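Local structure of beta-catenin homolog sys-1 (Caenorhabditis elegans, 3C2G) at residues A[50-55]-A[98-103]. The protein acts as a transcription coregulator in the Wnt signaling asymmetry pathway, binding the TCF factor pop-1 directly and activating or repressing target genes depending on upstream Wnt signals and its partners. Numbering follows the deposited sequence.
Sequences CVQQIL and IHQVVQ
Gln52 and Gln100 join their side-chain amides between helices 47-62 and 98-103. The short segments run nearly parallel, with axes 10.2 Å apart and crossing at -28°. Gln100 spans the gap. Its chain is extended beyond CG (chi2 180°) and carries the amide to the other helix. There Gln100 NE2 donates to Gln52 OE1 at 2.8 Å. The bond is bent, and the donor sits above the carbonyl plane of Gln52. Gln52 meets it with a chain bent at chi2 (54°), which brings OE1 back toward Gln100. NE2 of Gln100 also donates to the backbone oxygen of Pro48, while Gln52 NE2 hydrogen-bonds Asn56 OD1, which probably sets how each amide is turned. A water lies 3.0 Å from Gln52 OE1 and 2.9 Å from Gln100 O, placed to bridge them, though more acceptors surround it than it has protons. OE1 accepts from the amide and can also accept from the water. An alanine in place of Gln52 would probably leave the amide of Gln100 short of one partner.

Apolar groups pack beside the amide pair. Leu55 lays CD1 against the backbone O and CB of Gln100, 3.8 Å from CB, and Leu55 CD2 meets Val101 CG2 at 4.3 Å. Val51 CG1 lies 4.0 Å from Gln100 NE2. Phe88 of helix 71-90 touches both Val51 and Leu55. The contact lies near the N-terminal end of the armadillo domain. Its chemistry implies a mixed interface: leucine and valine supply packing, while Gln100 NE2 has two acceptors in a largely buried setting.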
ATOM      1  N   CYS A  50      11.637 -39.359  21.868  1.00 49.36           N
ATOM      2  CA  CYS A  50      10.230 -39.664  22.127  1.00 47.56           C
ATOM      3  C   CYS A  50       9.351 -39.060  21.024  1.00 46.00           C
ATOM      4  O   CYS A  50       8.516 -39.741  20.436  1.00 45.54           O
ATOM      5  CB  CYS A  50       9.826 -39.137  23.505  1.00 48.19           C
ATOM      6  SG  CYS A  50       8.055 -39.289  23.916  1.00 51.27           S
ATOM      7  N   VAL A  51       9.580 -37.781  20.725  1.00 44.42           N
ATOM      8  CA  VAL A  51       8.904 -37.095  19.630  1.00 42.46           C
ATOM      9  C   VAL A  51       9.245 -37.716  18.268  1.00 41.56           C
ATOM     10  O   VAL A  51       8.352 -37.966  17.464  1.00 41.17           O
ATOM     11  CB  VAL A  51       9.203 -35.568  19.655  1.00 42.72           C
ATOM     12  CG1 VAL A  51       8.696 -34.872  18.390  1.00 42.17           C
ATOM     13  CG2 VAL A  51       8.593 -34.932  20.894  1.00 41.14           C
ATOM     14  N   GLN A  52      10.524 -37.978  18.017  1.00 40.86           N
ATOM     15  CA  GLN A  52      10.930 -38.614  16.758  1.00 40.46           C
ATOM     16  C   GLN A  52      10.233 -39.957  16.500  1.00 40.36           C
ATOM     17  O   GLN A  52       9.813 -40.234  15.366  1.00 40.30           O
ATOM     18  CB  GLN A  52      12.449 -38.782  16.682  1.00 40.20           C
ATOM     19  CG  GLN A  52      12.980 -38.908  15.254  1.00 40.32           C
ATOM     20  CD  GLN A  52      12.542 -37.742  14.345  1.00 41.16           C
ATOM     21  OE1 GLN A  52      12.839 -36.571  14.619  1.00 38.79           O
ATOM     22  NE2 GLN A  52      11.835 -38.070  13.260  1.00 37.05           N
ATOM     23  N   GLN A  53      10.126 -40.775  17.550  1.00 39.70           N
ATOM     24  CA  GLN A  53       9.428 -42.062  17.494  1.00 39.74           C
ATOM     25  C   GLN A  53       7.982 -41.885  17.046  1.00 38.33           C
ATOM     26  O   GLN A  53       7.529 -42.595  16.147  1.00 38.50           O
ATOM     27  CB  GLN A  53       9.436 -42.766  18.864  1.00 39.38           C
ATOM     28  CG  GLN A  53      10.748 -43.396  19.269  1.00 40.78           C
ATOM     29  CD  GLN A  53      10.668 -44.133  20.610  1.00 43.07           C
ATOM     30  OE1 GLN A  53      10.304 -43.551  21.645  1.00 46.23           O
ATOM     31  NE2 GLN A  53      11.015 -45.422  20.597  1.00 45.36           N
ATOM     32  N   ILE A  54       7.265 -40.955  17.683  1.00 37.09           N
ATOM     33  CA  ILE A  54       5.879 -40.660  17.315  1.00 36.27           C
ATOM     34  C   ILE A  54       5.786 -40.122  15.886  1.00 36.17           C
ATOM     35  O   ILE A  54       4.929 -40.557  15.107  1.00 36.86           O
ATOM     36  CB  ILE A  54       5.224 -39.637  18.264  1.00 36.35           C
ATOM     37  CG1 ILE A  54       5.460 -40.012  19.735  1.00 35.78           C
ATOM     38  CG2 ILE A  54       3.737 -39.467  17.930  1.00 34.86           C
ATOM     39  CD1 ILE A  54       4.336 -40.738  20.400  1.00 35.15           C
ATOM     40  N   LEU A  55       6.662 -39.181  15.544  1.00 35.60           N
ATOM     41  CA  LEU A  55       6.645 -38.588  14.216  1.00 35.65           C
ATOM     42  C   LEU A  55       6.856 -39.675  13.180  1.00 36.17           C
ATOM     43  O   LEU A  55       6.187 -39.695  12.141  1.00 36.29           O
ATOM     44  CB  LEU A  55       7.702 -37.485  14.065  1.00 35.16           C
ATOM     45  CG  LEU A  55       7.491 -36.160  14.818  1.00 34.97           C
ATOM     46  CD1 LEU A  55       8.681 -35.214  14.603  1.00 31.63           C
ATOM     47  CD2 LEU A  55       6.178 -35.487  14.421  1.00 32.82           C
ATOM     48  N   ILE A  98       9.953 -28.421  17.891  1.00 43.98           N
ATOM     49  CA  ILE A  98       9.173 -28.138  16.686  1.00 42.85           C
ATOM     50  C   ILE A  98       9.965 -28.233  15.384  1.00 41.97           C
ATOM     51  O   ILE A  98       9.387 -28.496  14.324  1.00 41.45           O
ATOM     52  CB  ILE A  98       8.406 -26.785  16.808  1.00 43.35           C
ATOM     53  CG1 ILE A  98       7.247 -26.712  15.803  1.00 44.07           C
ATOM     54  CG2 ILE A  98       9.350 -25.578  16.736  1.00 42.52           C
ATOM     55  CD1 ILE A  98       5.980 -27.405  16.278  1.00 43.24           C
ATOM     56  N   HIS A  99      11.282 -28.059  15.464  1.00 41.21           N
ATOM     57  CA  HIS A  99      12.143 -28.242  14.292  1.00 41.37           C
ATOM     58  C   HIS A  99      12.094 -29.668  13.751  1.00 40.92           C
ATOM     59  O   HIS A  99      12.306 -29.890  12.553  1.00 41.24           O
ATOM     60  CB  HIS A  99      13.587 -27.806  14.571  1.00 41.81           C
ATOM     61  CG  HIS A  99      14.199 -28.468  15.759  1.00 45.11           C
ATOM     62  ND1 HIS A  99      15.145 -29.466  15.649  1.00 47.72           N
ATOM     63  CD2 HIS A  99      13.991 -28.289  17.086  1.00 47.12           C
ATOM     64  CE1 HIS A  99      15.491 -29.874  16.857  1.00 47.50           C
ATOM     65  NE2 HIS A  99      14.803 -29.178  17.745  1.00 48.06           N
ATOM     66  N   GLN A 100      11.793 -30.630  14.622  1.00 40.51           N
ATOM     67  CA  GLN A 100      11.633 -32.025  14.198  1.00 40.10           C
ATOM     68  C   GLN A 100      10.380 -32.187  13.355  1.00 39.51           C
ATOM     69  O   GLN A 100      10.395 -32.924  12.358  1.00 39.68           O
ATOM     70  CB  GLN A 100      11.611 -32.987  15.389  1.00 40.17           C
ATOM     71  CG  GLN A 100      12.949 -33.119  16.121  1.00 40.84           C
ATOM     72  CD  GLN A 100      12.895 -34.075  17.296  1.00 40.68           C
ATOM     73  OE1 GLN A 100      13.267 -33.722  18.412  1.00 42.48           O
ATOM     74  NE2 GLN A 100      12.429 -35.294  17.051  1.00 42.85           N
ATOM     75  N   VAL A 101       9.308 -31.495  13.752  1.00 38.55           N
ATOM     76  CA  VAL A 101       8.090 -31.411  12.937  1.00 38.49           C
ATOM     77  C   VAL A 101       8.405 -30.848  11.545  1.00 38.63           C
ATOM     78  O   VAL A 101       8.062 -31.456  10.532  1.00 38.36           O
ATOM     79  CB  VAL A 101       6.978 -30.579  13.625  1.00 38.80           C
ATOM     80  CG1 VAL A 101       5.748 -30.453  12.729  1.00 37.62           C
ATOM     81  CG2 VAL A 101       6.582 -31.216  14.950  1.00 38.59           C
ATOM     82  N   VAL A 102       9.090 -29.709  11.504  1.00 39.18           N
ATOM     83  CA  VAL A 102       9.472 -29.072  10.243  1.00 39.87           C
ATOM     84  C   VAL A 102      10.345 -29.990   9.384  1.00 41.67           C
ATOM     85  O   VAL A 102      10.164 -30.054   8.162  1.00 40.92           O
ATOM     86  CB  VAL A 102      10.195 -27.720  10.486  1.00 39.81           C
ATOM     87  CG1 VAL A 102      10.669 -27.087   9.165  1.00 38.92           C
ATOM     88  CG2 VAL A 102       9.292 -26.756  11.257  1.00 38.52           C
ATOM     89  N   GLN A 103      11.280 -30.706  10.023  1.00 43.64           N
ATOM     90  CA  GLN A 103      12.209 -31.583   9.298  1.00 45.98           C
ATOM     91  C   GLN A 103      11.510 -32.733   8.588  1.00 45.84           C
ATOM     92  O   GLN A 103      12.036 -33.252   7.606  1.00 45.57           O
ATOM     93  CB  GLN A 103      13.308 -32.127  10.216  1.00 46.24           C
ATOM     94  CG  GLN A 103      14.406 -31.113  10.568  1.00 49.15           C
ATOM     95  CD  GLN A 103      15.294 -31.564  11.736  1.00 49.25           C
ATOM     96  OE1 GLN A 103      15.048 -32.603  12.362  1.00 53.43           O
ATOM     97  NE2 GLN A 103      16.327 -30.774  12.037  1.00 52.93           N
TER
HETATM   98  O   HOH W   1      12.669 -34.676  12.243  1.00 45.46           O